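Local coordinates for cellulose-binding protein (Saccharophagus degradans, PDB 2YHG) that is of undetermined activity but may, as the C-terminal part of a cellulose-binding protein with a nucleoside hydrolase-like domain, hydrolyse glycosyl compounds, at residues M112-Y117 against G153-A158; D383-S388 against Q402-A407; S308-N313 against Y427-V432; N84-A89 against G228-V233. All blocks are in the same frame, centred on the assembly; numbering follows the deposited sequence.

Contact 1 (M112-Y117 against G153-A158). With EDO (1,2-ethanediol), chain J.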
loop_
_atom_site.group_PDB
_atom_site.type_symbol
_atom_site.label_atom_id
_atom_site.label_comp_id
_atom_site.label_asym_id
_atom_site.label_seq_id
_atom_site.Cartn_x
_atom_site.Cartn_y
_atom_site.Cartn_z
ATOM N N MET A 112 11.540 9.213 15.728
ATOM C CA MET A 112 12.179 7.973 16.077
ATOM C C MET A 112 11.203 6.980 16.667
ATOM O O MET A 112 10.416 7.322 17.544
ATOM C CB MET A 112 13.280 8.223 17.082
ATOM C CG MET A 112 14.449 9.032 16.558
ATOM S SD MET A 112 15.376 8.278 15.218
ATOM C CE MET A 112 16.064 6.846 16.014
ATOM N N GLY A 113 11.337 5.730 16.270
ATOM C CA GLY A 113 10.702 4.586 16.894
ATOM C C GLY A 113 11.654 3.874 17.821
ATOM O O GLY A 113 12.536 4.482 18.430
ATOM N N GLN A 114 11.504 2.557 17.930
ATOM C CA GLN A 114 12.398 1.811 18.832
ATOM C C GLN A 114 13.823 1.901 18.285
ATOM O O GLN A 114 14.056 1.741 17.069
ATOM C CB GLN A 114 12.008 0.349 18.956
ATOM C CG GLN A 114 10.545 0.093 19.315
ATOM C CD GLN A 114 10.047 0.972 20.443
ATOM O OE1 GLN A 114 9.310 1.928 20.221
ATOM N NE2 GLN A 114 10.447 0.671 21.655
ATOM N N ARG A 115 14.786 2.090 19.197
ATOM C CA ARG A 115 16.194 2.253 18.831
ATOM C C ARG A 115 16.974 0.956 18.902
ATOM O O ARG A 115 18.122 0.927 18.466
ATOM C CB ARG A 115 16.850 3.316 19.680
ATOM C CG ARG A 115 16.270 4.681 19.461
ATOM C CD ARG A 115 16.948 5.733 20.330
ATOM N NE ARG A 115 16.713 5.499 21.750
ATOM C CZ ARG A 115 17.501 5.943 22.721
ATOM N NH1 ARG A 115 18.595 6.597 22.414
ATOM N NH2 ARG A 115 17.123 5.833 23.986
ATOM N N GLY A 116 16.380 -0.085 19.474
ATOM C CA GLY A 116 16.976 -1.404 19.569
ATOM C C GLY A 116 16.120 -2.443 18.905
ATOM O O GLY A 116 15.041 -2.149 18.370
ATOM N N TYR A 117 16.591 -3.693 18.940
ATOM C CA TYR A 117 16.047 -4.753 18.111
ATOM C C TYR A 117 14.930 -5.573 18.761
ATOM O O TYR A 117 15.055 -6.062 19.881
ATOM C CB TYR A 117 17.182 -5.706 17.710
ATOM C CG TYR A 117 16.668 -6.942 17.015
ATOM C CD1 TYR A 117 16.149 -6.868 15.729
ATOM C CD2 TYR A 117 16.625 -8.164 17.651
ATOM C CE1 TYR A 117 15.574 -7.983 15.110
ATOM C CE2 TYR A 117 16.071 -9.290 17.053
ATOM C CZ TYR A 117 15.504 -9.174 15.796
ATOM O OH TYR A 117 14.862 -10.237 15.183
ATOM N N GLY A 153 11.852 -4.126 11.091
ATOM C CA GLY A 153 11.081 -4.860 12.068
ATOM C C GLY A 153 9.736 -4.201 12.376
ATOM O O GLY A 153 9.415 -3.129 11.866
ATOM N N CYS A 154 8.941 -4.877 13.200
ATOM C CA CYS A 154 7.649 -4.345 13.626
ATOM C C CYS A 154 7.651 -3.876 15.075
ATOM O O CYS A 154 6.563 -3.558 15.607
ATOM C CB CYS A 154 6.522 -5.350 13.433
ATOM S SG CYS A 154 6.223 -5.950 11.752
ATOM N N ASN A 155 8.804 -3.785 15.752
ATOM C CA ASN A 155 8.759 -3.564 17.169
ATOM C C ASN A 155 8.223 -2.218 17.626
ATOM O O ASN A 155 7.846 -2.107 18.799
ATOM C CB ASN A 155 10.055 -3.926 17.877
ATOM C CG ASN A 155 11.188 -2.936 17.678
ATOM O OD1 ASN A 155 11.155 -2.049 16.823
ATOM N ND2 ASN A 155 12.206 -3.070 18.504
ATOM N N THR A 156 8.176 -1.192 16.788
ATOM C CA THR A 156 7.545 0.065 17.207
ATOM C C THR A 156 6.044 -0.107 17.309
ATOM O O THR A 156 5.382 0.460 18.191
ATOM C CB THR A 156 7.924 1.224 16.280
ATOM O OG1 THR A 156 9.354 1.320 16.147
ATOM C CG2 THR A 156 7.418 2.531 16.815
ATOM N N ILE A 157 5.474 -0.912 16.423
ATOM C CA ILE A 157 4.067 -1.290 16.488
ATOM C C ILE A 157 3.853 -2.157 17.743
ATOM O O ILE A 157 2.869 -1.963 18.487
ATOM C CB ILE A 157 3.617 -2.029 15.228
ATOM C CG1 ILE A 157 3.958 -1.257 13.954
ATOM C CG2 ILE A 157 2.107 -2.287 15.310
ATOM C CD1 ILE A 157 3.777 -2.040 12.661
ATOM N N ALA A 158 4.748 -3.113 17.978
ATOM C CA ALA A 158 4.618 -3.979 19.160
ATOM C C ALA A 158 4.695 -3.144 20.454
ATOM O O ALA A 158 3.941 -3.436 21.378
ATOM C CB ALA A 158 5.658 -5.067 19.147
HETATM C C1 EDO J . 13.245 2.889 22.805
HETATM O O1 EDO J . 14.377 2.484 22.057
HETATM C C2 EDO J . 12.863 4.295 22.441
HETATM O O2 EDO J . 13.969 5.160 22.697
#
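Two hydrogen bonds tie Gln114 and Gly116 to the start of helix 155-167. Gln114 N gives its proton to Thr156 OG1 at 3.1 Å, almost straight at 172°; that hydroxyl is also bonded to Thr65 OG1, so at least two bonds grip it. Asn155 ND2 reaches Gly116 O at 3.0 Å. The acceptor lies close to the Asn155 amide plane, while the donor is tilted from the plane of the Gly116 carbonyl. A further bond from ND2 to Gly118 O helps fix the rotation of this amide, and Gly116 O is itself shared with Thr66 OG1.

The remaining contacts are van der Waals. Asn155 OD1 sits 3.3 Å from Gln114 CB and equally near its CG, and the two amides stand almost perpendicular, at 87°. Gln114 folds back at chi2 (-46°), which carries its amide past Thr156 to Ser128, Asp121 and Lys126.

A 1,2-ethanediol, probably from the crystallisation liquor, links the Arg115 backbone to its side chain, Arg115 N to O1 and Arg115 NE to O2, both at 2.9 Å; Asp121 OD2 binds it too.

Within the nucleoside hydrolase-like domain, the contact joins the loop leaving edge strand 110-112 of the parallel sheet to the helix following strand 146-150, where N-cap residue Cys154 is disulfide-bonded to Cys150, with helices 129-139 and 190-198 packed alongside.

Contact 2 (D383-S388 against Q402-A407); sequences DSYSGS and QIPSNA. With MG (magnesium ion), chain E.
Tyr385 and Ala407 mark the closest backbone approach, their CA atoms 6.3 Å apart, between two segments that are neither helix nor strand. Residues 404-407 form a type I turn, closed by a bond from Ala407 N to Pro404 O. Facing it, the 383-388 loop curls round a magnesium ion, which takes Asp383 OD1 at 2.2 Å and Tyr385 O at 2.3 Å together with a water; Gly380 O is a further ligand. Asp383 OD2 is hydrogen-bonded to His378 NE2 and His413 N, which helps to position OD1 on the metal.

Both loops belong to the C-terminal beta domain, where they lie at one end of the mixed sheet: one follows strand 372-378, the other leads into strand 411-420. The ring of Tyr385 links them. With CG anti to the backbone N (chi1 -178°), the phenol extends from the metal loop over to the turn.

Tyr385 OH donates to a lone pair of Asn406 OD1, in the plane of that carbonyl, at 2.6 Å, and OD1 lies near the plane of the ring, at its edge. Amide and ring planes are 54° apart. Pro404 CB is 3.3 Å from the same OH, and Pro404 CG lies 3.7 Å from Tyr385 CZ. Further back, Ala407 CB packs obliquely on Tyr385 CE1 at 3.6 Å. Gly387 N lies over one face of the ring, displaced toward the rim, while Ile412 of strand 411-420 touches both Tyr385 and Pro404.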
loop_
_atom_site.group_PDB
_atom_site.type_symbol
_atom_site.label_atom_id
_atom_site.label_comp_id
_atom_site.label_asym_id
_atom_site.label_seq_id
_atom_site.Cartn_x
_atom_site.Cartn_y
_atom_site.Cartn_z
ATOM N N ASP A 383 -12.359 -13.592 -6.350
ATOM C CA ASP A 383 -13.760 -13.740 -5.999
ATOM C C ASP A 383 -14.103 -15.177 -5.604
ATOM O O ASP A 383 -13.320 -16.111 -5.788
ATOM C CB ASP A 383 -14.686 -13.166 -7.090
ATOM C CG ASP A 383 -14.592 -13.860 -8.420
ATOM O OD1 ASP A 383 -14.117 -14.998 -8.518
ATOM O OD2 ASP A 383 -15.018 -13.226 -9.415
ATOM N N SER A 384 -15.279 -15.364 -5.010
ATOM C CA SER A 384 -15.632 -16.678 -4.488
ATOM C C SER A 384 -16.268 -17.563 -5.533
ATOM O O SER A 384 -16.302 -18.782 -5.367
ATOM C CB SER A 384 -16.509 -16.560 -3.274
ATOM O OG SER A 384 -17.775 -15.987 -3.601
ATOM N N TYR A 385 -16.754 -17.002 -6.625
ATOM C CA TYR A 385 -17.306 -17.806 -7.697
ATOM C C TYR A 385 -16.200 -18.637 -8.290
ATOM O O TYR A 385 -15.105 -18.133 -8.549
ATOM C CB TYR A 385 -17.934 -16.888 -8.737
ATOM C CG TYR A 385 -18.566 -17.641 -9.857
ATOM C CD1 TYR A 385 -19.605 -18.512 -9.606
ATOM C CD2 TYR A 385 -18.128 -17.494 -11.142
ATOM C CE1 TYR A 385 -20.185 -19.262 -10.636
ATOM C CE2 TYR A 385 -18.695 -18.237 -12.190
ATOM C CZ TYR A 385 -19.707 -19.131 -11.913
ATOM O OH TYR A 385 -20.243 -19.893 -12.931
ATOM N N SER A 386 -16.477 -19.909 -8.542
ATOM C CA SER A 386 -15.420 -20.794 -9.002
ATOM C C SER A 386 -15.296 -20.884 -10.502
ATOM O O SER A 386 -14.304 -21.402 -10.999
ATOM C CB SER A 386 -15.563 -22.198 -8.433
ATOM O OG SER A 386 -16.657 -22.847 -9.024
ATOM N N GLY A 387 -16.297 -20.420 -11.229
ATOM C CA GLY A 387 -16.357 -20.578 -12.667
ATOM C C GLY A 387 -15.924 -19.352 -13.437
ATOM O O GLY A 387 -15.337 -18.407 -12.896
ATOM N N SER A 388 -16.106 -19.441 -14.742
ATOM C CA SER A 388 -15.763 -18.372 -15.664
ATOM C C SER A 388 -16.979 -17.458 -15.852
ATOM O O SER A 388 -18.129 -17.864 -15.639
ATOM C CB SER A 388 -15.303 -18.925 -17.010
ATOM O OG SER A 388 -16.329 -19.692 -17.603
ATOM N N GLN A 402 -22.397 -11.275 -17.965
ATOM C CA GLN A 402 -23.358 -12.346 -17.806
ATOM C C GLN A 402 -23.130 -13.028 -16.470
ATOM O O GLN A 402 -22.101 -13.682 -16.285
ATOM C CB GLN A 402 -23.207 -13.327 -18.964
ATOM C CG GLN A 402 -23.715 -12.768 -20.247
ATOM C CD GLN A 402 -23.783 -13.809 -21.330
ATOM O OE1 GLN A 402 -22.776 -14.107 -21.949
ATOM N NE2 GLN A 402 -24.921 -14.490 -21.444
ATOM N N ILE A 403 -24.065 -12.891 -15.550
ATOM C CA ILE A 403 -23.956 -13.523 -14.239
ATOM C C ILE A 403 -24.452 -14.950 -14.374
ATOM O O ILE A 403 -25.614 -15.188 -14.694
ATOM C CB ILE A 403 -24.811 -12.794 -13.204
ATOM C CG1 ILE A 403 -24.514 -11.308 -13.153
ATOM C CG2 ILE A 403 -24.670 -13.474 -11.842
ATOM C CD1 ILE A 403 -23.093 -10.960 -12.781
ATOM N N PRO A 404 -23.587 -15.954 -14.163
ATOM C CA PRO A 404 -24.034 -17.342 -14.387
ATOM C C PRO A 404 -25.228 -17.705 -13.535
ATOM O O PRO A 404 -25.343 -17.323 -12.381
ATOM C CB PRO A 404 -22.790 -18.164 -14.032
ATOM C CG PRO A 404 -21.652 -17.225 -14.386
ATOM C CD PRO A 404 -22.142 -15.887 -13.868
ATOM N N SER A 405 -26.058 -18.616 -14.074
ATOM C CA SER A 405 -27.166 -19.149 -13.329
ATOM C C SER A 405 -26.766 -19.908 -12.086
ATOM O O SER A 405 -27.527 -19.966 -11.138
ATOM C CB SER A 405 -28.010 -20.052 -14.224
ATOM O OG SER A 405 -28.603 -19.316 -15.271
ATOM N N ASN A 406 -25.524 -20.419 -12.071
ATOM C CA ASN A 406 -25.032 -21.225 -10.960
ATOM C C ASN A 406 -24.209 -20.413 -9.963
ATOM O O ASN A 406 -23.577 -20.986 -9.081
ATOM C CB ASN A 406 -24.228 -22.448 -11.449
ATOM C CG ASN A 406 -22.932 -22.081 -12.107
ATOM O OD1 ASN A 406 -22.511 -20.921 -12.047
ATOM N ND2 ASN A 406 -22.226 -23.083 -12.663
ATOM N N ALA A 407 -24.270 -19.081 -10.027
ATOM C CA ALA A 407 -23.423 -18.220 -9.190
ATOM C C ALA A 407 -24.057 -17.800 -7.863
ATOM O O ALA A 407 -23.459 -17.018 -7.119
ATOM C CB ALA A 407 -22.963 -17.013 -9.970
HETATM MG MG MG E . -13.145 -16.958 -8.332
HETATM O O HOH W 1 -12.021 -18.848 -7.573
#

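Contact 3 (S308-N313 against Y427-V432)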
loop_
_atom_site.group_PDB
_atom_site.type_symbol
_atom_site.label_atom_id
_atom_site.label_comp_id
_atom_site.label_asym_id
_atom_site.label_seq_id
_atom_site.Cartn_x
_atom_site.Cartn_y
_atom_site.Cartn_z
ATOM N N SER A 308 2.831 -4.185 -13.049
ATOM C CA SER A 308 4.091 -3.469 -13.174
ATOM C C SER A 308 4.034 -2.306 -14.159
ATOM O O SER A 308 4.617 -1.262 -13.902
ATOM C CB SER A 308 5.237 -4.424 -13.557
ATOM O OG SER A 308 5.784 -5.055 -12.398
ATOM N N THR A 309 3.414 -2.491 -15.327
ATOM C CA THR A 309 3.432 -1.393 -16.294
ATOM C C THR A 309 2.792 -0.156 -15.687
ATOM O O THR A 309 3.303 0.975 -15.838
ATOM C CB THR A 309 2.760 -1.791 -17.590
ATOM O OG1 THR A 309 3.520 -2.841 -18.174
ATOM C CG2 THR A 309 2.692 -0.608 -18.561
ATOM N N ALA A 310 1.627 -0.331 -15.057
ATOM C CA ALA A 310 0.939 0.786 -14.436
ATOM C C ALA A 310 1.787 1.414 -13.332
ATOM O O ALA A 310 1.860 2.623 -13.194
ATOM C CB ALA A 310 -0.421 0.364 -13.917
ATOM N N ILE A 311 2.391 0.565 -12.503
ATOM C CA ILE A 311 3.240 1.009 -11.404
ATOM C C ILE A 311 4.401 1.856 -11.927
ATOM O O ILE A 311 4.678 2.947 -11.412
ATOM C CB ILE A 311 3.784 -0.186 -10.593
ATOM C CG1 ILE A 311 2.646 -0.899 -9.849
ATOM C CG2 ILE A 311 4.903 0.243 -9.663
ATOM C CD1 ILE A 311 3.036 -2.243 -9.241
ATOM N N HIS A 312 5.079 1.364 -12.960
ATOM C CA HIS A 312 6.248 2.074 -13.434
ATOM C C HIS A 312 5.892 3.384 -14.118
ATOM O O HIS A 312 6.574 4.407 -13.947
ATOM C CB HIS A 312 7.073 1.220 -14.390
ATOM C CG HIS A 312 7.555 -0.050 -13.775
ATOM N ND1 HIS A 312 7.841 -0.183 -12.433
ATOM C CD2 HIS A 312 7.754 -1.268 -14.331
ATOM C CE1 HIS A 312 8.167 -1.446 -12.206
ATOM N NE2 HIS A 312 8.164 -2.118 -13.340
ATOM N N ASN A 313 4.807 3.372 -14.872
ATOM C CA ASN A 313 4.386 4.581 -15.555
ATOM C C ASN A 313 3.937 5.632 -14.542
ATOM O O ASN A 313 4.208 6.831 -14.696
ATOM C CB ASN A 313 3.279 4.288 -16.564
ATOM C CG ASN A 313 3.772 3.522 -17.755
ATOM O OD1 ASN A 313 4.932 3.074 -17.833
ATOM N ND2 ASN A 313 2.862 3.340 -18.710
ATOM N N TYR A 427 -2.811 4.864 -15.801
ATOM C CA TYR A 427 -3.896 3.919 -15.565
ATOM C C TYR A 427 -4.764 4.364 -14.410
ATOM O O TYR A 427 -4.314 5.034 -13.481
ATOM C CB TYR A 427 -3.332 2.526 -15.285
ATOM C CG TYR A 427 -2.617 1.898 -16.468
ATOM C CD1 TYR A 427 -1.334 2.311 -16.868
ATOM C CD2 TYR A 427 -3.207 0.893 -17.195
ATOM C CE1 TYR A 427 -0.702 1.721 -17.944
ATOM C CE2 TYR A 427 -2.593 0.315 -18.270
ATOM C CZ TYR A 427 -1.313 0.675 -18.602
ATOM O OH TYR A 427 -0.726 0.107 -19.717
ATOM N N ALA A 428 -6.003 3.898 -14.429
ATOM C CA ALA A 428 -6.895 4.015 -13.286
ATOM C C ALA A 428 -7.829 2.817 -13.263
ATOM O O ALA A 428 -7.940 2.085 -14.250
ATOM C CB ALA A 428 -7.695 5.311 -13.322
ATOM N N TYR A 429 -8.454 2.588 -12.116
ATOM C CA TYR A 429 -9.191 1.354 -11.875
ATOM C C TYR A 429 -10.526 1.617 -11.239
ATOM O O TYR A 429 -10.655 2.475 -10.373
ATOM C CB TYR A 429 -8.396 0.466 -10.906
ATOM C CG TYR A 429 -6.996 0.157 -11.362
ATOM C CD1 TYR A 429 -6.752 -0.765 -12.347
ATOM C CD2 TYR A 429 -5.900 0.858 -10.848
ATOM C CE1 TYR A 429 -5.458 -1.020 -12.772
ATOM C CE2 TYR A 429 -4.613 0.581 -11.233
ATOM C CZ TYR A 429 -4.402 -0.360 -12.191
ATOM O OH TYR A 429 -3.094 -0.659 -12.547
ATOM N N ARG A 430 -11.496 0.751 -11.554
ATOM C CA ARG A 430 -12.689 0.592 -10.741
ATOM C C ARG A 430 -13.072 -0.878 -10.680
ATOM O O ARG A 430 -13.422 -1.466 -11.698
ATOM C CB ARG A 430 -13.879 1.391 -11.264
ATOM C CG ARG A 430 -15.146 1.186 -10.428
ATOM C CD ARG A 430 -15.050 1.909 -9.086
ATOM N NE ARG A 430 -14.917 3.356 -9.296
ATOM C CZ ARG A 430 -15.886 4.146 -9.768
ATOM N NH1 ARG A 430 -17.139 3.731 -9.800
ATOM N NH2 ARG A 430 -15.634 5.396 -10.118
ATOM N N ARG A 431 -13.022 -1.465 -9.498
ATOM C CA ARG A 431 -13.555 -2.773 -9.257
ATOM C C ARG A 431 -15.023 -2.700 -8.921
ATOM O O ARG A 431 -15.446 -1.892 -8.113
ATOM C CB ARG A 431 -12.787 -3.475 -8.124
ATOM C CG ARG A 431 -13.187 -4.949 -7.973
ATOM C CD ARG A 431 -12.558 -5.606 -6.753
ATOM N NE ARG A 431 -11.105 -5.499 -6.811
ATOM C CZ ARG A 431 -10.215 -6.473 -6.649
ATOM N NH1 ARG A 431 -10.564 -7.728 -6.487
ATOM N NH2 ARG A 431 -8.941 -6.134 -6.636
ATOM N N VAL A 432 -15.789 -3.578 -9.561
ATOM C CA VAL A 432 -17.195 -3.793 -9.290
ATOM C C VAL A 432 -17.343 -5.189 -8.705
ATOM O O VAL A 432 -17.079 -6.187 -9.381
ATOM C CB VAL A 432 -18.053 -3.646 -10.547
ATOM C CG1 VAL A 432 -19.524 -3.733 -10.174
ATOM C CG2 VAL A 432 -17.774 -2.306 -11.235
HETATM O O HOH W 2 -0.470 4.282 -13.976
#
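Tyr427 leans on Ala310, and its side chain can be followed outward atom by atom along helix 308-323. CB starts 3.9 Å from Ala310 CB. Chi1 of -66° sets CG anti to its own carbonyl carbon and turns the ring along the helix surface. CG and CD1 then each lie 3.7 Å from Ala310 CB, which approaches the ring obliquely. CE1 still has Ala310 CA at 4.0 Å and gains Asn313 ND2 at the same distance, in the plane of the ring at its edge; the amide plane is turned 43° from the ring. The tip, OH, meets a methyl group, Thr309 CG2, at 3.7 Å.

Two residues on, Tyr429 points to the same helix. Its OH comes 3.2 Å from Ala310 CB, which lies near the ring plane; the Tyr429 and Trp267 rings meet nearly perpendicular. The axes of segments 308-313 and 427-432 approach to 9.3 Å, with 126° between their N-to-C directions.

The strand belongs to the mixed sheet of the C-terminal domain. The helix is bonded to residues on the nucleoside hydrolase side, Trp213 and Tyr219, so the contact probably helps join the two parts of the chain.

One water donates to Ala310 O and accepts from Tyr427 N, the first backbone N-H of the strand. The seam is thus largely apolar, with the Ala310 methyl between the Tyr427 ring and the Tyr429 hydroxyl. Its polar groups are met elsewhere, Asn313 ND2 by Asn425 O and Tyr429 OH by Trp267 NE1, and a water links the two backbones.

Contact 4 (N84-A89 against G228-V233); sequences NAYSQA and GALGAV
Ala85 and Ala229 bring together, as a close antiparallel pair, two helices of the alpha/beta nucleoside hydrolase-like domain, which is built on a six-stranded parallel sheet. Their CA atoms are 5.0 Å apart. The segment axes approach to 7.9 Å at a signed crossing angle of -158°, a spacing made possible by small residues on both faces. Helix 77-93 is one of the helices flanking the sheet; the short helix 228-232 lies against it.

Gly228 opens the second segment with a positive phi, which favours glycine, and together with Gln225 it belongs to a magnesium site. Ala229 follows at the centre of the contact. Its CB lies 4.0 Å from Ala85 CB and 3.5 Å from Gln88 OE1, the end of an exposed side chain that runs extended beyond CG to this methyl, while its carbonyl O rests 3.4 Å from Ala85 CB.

Leu230 starts off to one side, but its branches spread over the first helix. CD1 touches Ala89 CB at 3.6 Å and CD2 lies near Ala85 CB and Tyr86 N. Tyr86 leaves its helix on the far side, yet Leu230 CD1 still comes obliquely beside its ring; its OH is hydrogen-bonded to Pro101 O. Leu230 also touches Val52, so helix 42-52 shares this apolar layer.

Val233 comes after the helical turn and also touches Val48 of helix 42-52 and Arg81 and Ile82 of helix 77-93. Chi1 of -62° puts CG2 between its own backbone N and carbonyl carbon, and from there CG2 meets Ala85 CB at 3.7 Å, slightly nearer than CG1 at 4.1 Å.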
loop_
_atom_site.group_PDB
_atom_site.type_symbol
_atom_site.label_atom_id
_atom_site.label_comp_id
_atom_site.label_asym_id
_atom_site.label_seq_id
_atom_site.Cartn_x
_atom_site.Cartn_y
_atom_site.Cartn_z
ATOM N N ASN A 84 13.981 17.200 3.087
ATOM C CA ASN A 84 14.505 18.469 2.564
ATOM C C ASN A 84 14.332 18.508 1.056
ATOM O O ASN A 84 13.923 19.524 0.491
ATOM C CB ASN A 84 15.970 18.620 2.965
ATOM C CG ASN A 84 16.564 19.901 2.513
ATOM O OD1 ASN A 84 16.072 20.982 2.836
ATOM N ND2 ASN A 84 17.595 19.801 1.697
ATOM N N ALA A 85 14.608 17.400 0.374
ATOM C CA ALA A 85 14.357 17.297 -1.065
ATOM C C ALA A 85 12.874 17.445 -1.380
ATOM O O ALA A 85 12.492 18.137 -2.336
ATOM C CB ALA A 85 14.893 15.981 -1.626
ATOM N N TYR A 86 12.017 16.818 -0.577
ATOM C CA TYR A 86 10.581 16.969 -0.779
ATOM C C TYR A 86 10.163 18.435 -0.705
ATOM O O TYR A 86 9.357 18.887 -1.528
ATOM C CB TYR A 86 9.791 16.143 0.225
ATOM C CG TYR A 86 8.294 16.293 0.080
ATOM C CD1 TYR A 86 7.594 15.555 -0.850
ATOM C CD2 TYR A 86 7.579 17.160 0.901
ATOM C CE1 TYR A 86 6.204 15.658 -0.953
ATOM C CE2 TYR A 86 6.189 17.302 0.781
ATOM C CZ TYR A 86 5.516 16.521 -0.131
ATOM O OH TYR A 86 4.152 16.562 -0.214
ATOM N N SER A 87 10.726 19.166 0.237
ATOM C CA SER A 87 10.358 20.562 0.366
ATOM C C SER A 87 10.723 21.354 -0.896
ATOM O O SER A 87 10.037 22.319 -1.263
ATOM C CB SER A 87 10.969 21.183 1.616
ATOM O OG SER A 87 12.347 21.471 1.443
ATOM N N GLN A 88 11.778 20.957 -1.591
ATOM C CA GLN A 88 12.136 21.606 -2.847
ATOM C C GLN A 88 11.209 21.226 -4.002
ATOM O O GLN A 88 10.967 22.043 -4.881
ATOM C CB GLN A 88 13.584 21.276 -3.210
ATOM C CG GLN A 88 14.589 21.769 -2.189
ATOM C CD GLN A 88 15.983 21.222 -2.431
ATOM O OE1 GLN A 88 16.507 21.322 -3.545
ATOM N NE2 GLN A 88 16.487 20.457 -1.479
ATOM N N ALA A 89 10.675 20.004 -3.972
ATOM C CA ALA A 89 9.778 19.493 -5.018
ATOM C C ALA A 89 8.319 19.917 -4.798
ATOM O O ALA A 89 7.519 19.952 -5.730
ATOM C CB ALA A 89 9.860 17.972 -5.090
ATOM N N GLY A 228 15.462 16.120 -10.633
ATOM C CA GLY A 228 15.487 17.116 -9.576
ATOM C C GLY A 228 15.902 16.603 -8.212
ATOM O O GLY A 228 16.591 15.580 -8.075
ATOM N N ALA A 229 15.520 17.349 -7.187
ATOM C CA ALA A 229 16.007 17.139 -5.835
ATOM C C ALA A 229 15.620 15.755 -5.296
ATOM O O ALA A 229 16.411 15.123 -4.584
ATOM C CB ALA A 229 15.502 18.227 -4.891
ATOM N N LEU A 230 14.376 15.328 -5.543
ATOM C CA LEU A 230 13.967 14.007 -5.067
ATOM C C LEU A 230 14.697 12.908 -5.804
ATOM O O LEU A 230 15.069 11.887 -5.220
ATOM C CB LEU A 230 12.443 13.850 -5.124
ATOM C CG LEU A 230 11.676 14.465 -3.963
ATOM C CD1 LEU A 230 10.183 14.524 -4.304
ATOM C CD2 LEU A 230 11.916 13.738 -2.654
ATOM N N GLY A 231 14.946 13.096 -7.093
ATOM C CA GLY A 231 15.735 12.108 -7.792
ATOM C C GLY A 231 17.146 11.982 -7.241
ATOM O O GLY A 231 17.701 10.888 -7.170
ATOM N N ALA A 232 17.706 13.099 -6.787
ATOM C CA ALA A 232 19.064 13.129 -6.280
ATOM C C ALA A 232 19.192 12.405 -4.922
ATOM O O ALA A 232 20.300 12.082 -4.497
ATOM C CB ALA A 232 19.550 14.567 -6.176
ATOM N N VAL A 233 18.085 12.194 -4.213
ATOM C CA VAL A 233 18.117 11.419 -2.970
ATOM C C VAL A 233 17.528 10.005 -3.132
ATOM O O VAL A 233 17.310 9.305 -2.138
ATOM C CB VAL A 233 17.437 12.182 -1.800
ATOM C CG1 VAL A 233 18.169 13.476 -1.494
ATOM C CG2 VAL A 233 15.977 12.427 -2.069
#

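Overall arrangement
Contacts 1 and 4 are both buried in the nucleoside hydrolase-like domain, their centres about 27 Å apart, yet they share little chemistry. Contact 1 secures a loop to a helix start by polar bonds, whereas contact 4 is almost wholly aliphatic, helix against helix. Contacts 2 and 3 are partly buried and both attach to the same mixed sheet, through the loops at its end and through strand 427-436. Contact 2 is the outermost, about 29 Å from the chain's centre, and has a tyrosine as its link beside a magnesium ion. In contact 3, about 13 Å from that centre, tyrosines serve again, but packed on a helix that is bonded to the nucleoside hydrolase-like part, with water supplying the polar bridge.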